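Local coordinates for protein succinylglutamate desuccinylase/aspartoacylase (Ruegeria sp. TM1040, PDB 3NA6) that is probably a metal-dependent hydrolase of the succinylglutamate desuccinylase/aspartoacylase family, removing acyl groups from N-acylated amino acids, at residues 287-290 / 291-294. Sequence-based numbering, arbitrary orientation.
Sequences VWSP and DRTG
Ser-289 lays its hydroxyl against the first part of the Arg-292 side chain, OG lying 3.5 Å from CG of Arg-292, and the same oxygen gathers the backbone of the bend that follows. Asp-291 N donates to Ser-289 OG over 3.1 Å, with a fairly straight N-H...O angle of 162°. This is the bond that defines an ST turn, a serine or threonine side chain standing in for a backbone carbonyl as acceptor from the residue two positions on. Arg-292 N adds a weak second bond to Ser-289 OG at 3.2 Å. With chi1 at 173°, OG of Ser-289 stands opposite its own backbone N and beside the carbonyl carbon, where both following amides can reach it. A water links Ser-289 OG to Asp-291 OD1, donating to the carboxylate oxygen over 3.0 Å.

OD1 also faces the adjoining side chain: the Arg-292 chain, bent at chi3 (67°), folds back to bring NE 2.9 Å from Asp-291 OD1 in a salt bridge, while NH2 of Arg-292 makes a weak bond to the same oxygen at 3.2 Å. NE approaches from above the carboxylate plane and is itself met at a tilt to the guanidinium plane. With an alanine at Asp-291, the Arg-292 guanidinium would probably be left without this carboxylate mate and freer to turn, and the bridging water would lose an acceptor.

Arg-292 NH2 has a further partner, Glu-263 O of a third subunit, so the turn helps join neighbouring copies. Ser-289 O bonds to Tyr-90 OH of a second subunit, and Arg-292 O to Gln-70 NE2 on that subunit's helix 64-75. Within its own chain the turn leaves the end of strand 283-288 towards strand 298-301, with Pro-290 resting on Met-316 of strand 316-317.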
loop_
_atom_site.group_PDB
_atom_site.type_symbol
_atom_site.label_atom_id
_atom_site.label_comp_id
_atom_site.label_asym_id
_atom_site.label_seq_id
_atom_site.Cartn_x
_atom_site.Cartn_y
_atom_site.Cartn_z
ATOM N N VAL A 287 10.443 29.037 5.944
ATOM C CA VAL A 287 9.415 28.071 5.578
ATOM C C VAL A 287 8.151 28.775 5.027
ATOM O O VAL A 287 7.492 29.606 5.741
ATOM C CB VAL A 287 9.062 27.132 6.749
ATOM C CG1 VAL A 287 8.108 26.023 6.250
ATOM C CG2 VAL A 287 10.341 26.460 7.278
ATOM N N TRP A 288 7.846 28.485 3.754
ATOM C CA TRP A 288 6.711 29.105 3.046
ATOM C C TRP A 288 5.522 28.145 3.135
ATOM O O TRP A 288 5.693 26.935 3.198
ATOM C CB TRP A 288 7.040 29.374 1.580
ATOM C CG TRP A 288 8.115 30.374 1.348
ATOM C CD1 TRP A 288 9.468 30.141 1.269
ATOM C CD2 TRP A 288 7.943 31.781 1.202
ATOM N NE1 TRP A 288 10.137 31.333 1.053
ATOM C CE2 TRP A 288 9.229 32.355 1.042
ATOM C CE3 TRP A 288 6.823 32.621 1.186
ATOM C CZ2 TRP A 288 9.419 33.733 0.855
ATOM C CZ3 TRP A 288 7.018 33.980 1.041
ATOM C CH2 TRP A 288 8.305 34.519 0.860
ATOM N N SER A 289 4.329 28.695 3.139
ATOM C CA SER A 289 3.108 27.911 3.185
ATOM C C SER A 289 3.045 27.005 1.998
ATOM O O SER A 289 3.176 27.467 0.845
ATOM C CB SER A 289 1.860 28.810 3.153
ATOM O OG SER A 289 0.675 28.031 3.043
ATOM N N PRO A 290 2.784 25.719 2.255
ATOM C CA PRO A 290 2.565 24.754 1.194
ATOM C C PRO A 290 1.171 24.779 0.611
ATOM O O PRO A 290 0.902 24.028 -0.305
ATOM C CB PRO A 290 2.746 23.427 1.918
ATOM C CG PRO A 290 2.086 23.657 3.192
ATOM C CD PRO A 290 2.471 25.125 3.573
ATOM N N ASP A 291 0.269 25.589 1.141
ATOM C CA ASP A 291 -1.093 25.517 0.624
ATOM C C ASP A 291 -1.836 26.834 0.340
ATOM O O ASP A 291 -3.017 26.815 0.031
ATOM C CB ASP A 291 -1.927 24.627 1.517
ATOM C CG ASP A 291 -2.052 25.138 2.933
ATOM O OD1 ASP A 291 -1.811 26.317 3.216
ATOM O OD2 ASP A 291 -2.451 24.327 3.777
ATOM N N ARG A 292 -1.144 27.951 0.430
ATOM C CA ARG A 292 -1.698 29.217 -0.018
ATOM C C ARG A 292 -0.585 30.206 -0.388
ATOM O O ARG A 292 0.600 29.985 -0.109
ATOM C CB ARG A 292 -2.622 29.822 1.058
ATOM C CG ARG A 292 -1.968 30.166 2.399
ATOM C CD ARG A 292 -3.011 30.082 3.566
ATOM N NE ARG A 292 -3.450 28.699 3.788
ATOM C CZ ARG A 292 -4.703 28.227 3.669
ATOM N NH1 ARG A 292 -5.732 29.012 3.371
ATOM N NH2 ARG A 292 -4.930 26.930 3.869
ATOM N N THR A 293 -0.983 31.295 -1.035
ATOM C CA THR A 293 -0.088 32.384 -1.351
ATOM C C THR A 293 -0.397 33.583 -0.479
ATOM O O THR A 293 -1.477 33.694 0.113
ATOM C CB THR A 293 -0.261 32.833 -2.821
ATOM O OG1 THR A 293 -1.635 33.176 -3.040
ATOM C CG2 THR A 293 0.196 31.667 -3.796
ATOM N N GLY A 294 0.564 34.490 -0.432
ATOM C CA GLY A 294 0.371 35.804 0.181
ATOM C C GLY A 294 0.739 35.858 1.647
ATOM O O GLY A 294 0.696 36.922 2.243
HETATM O O HOH W 1 -0.433 28.055 5.265
#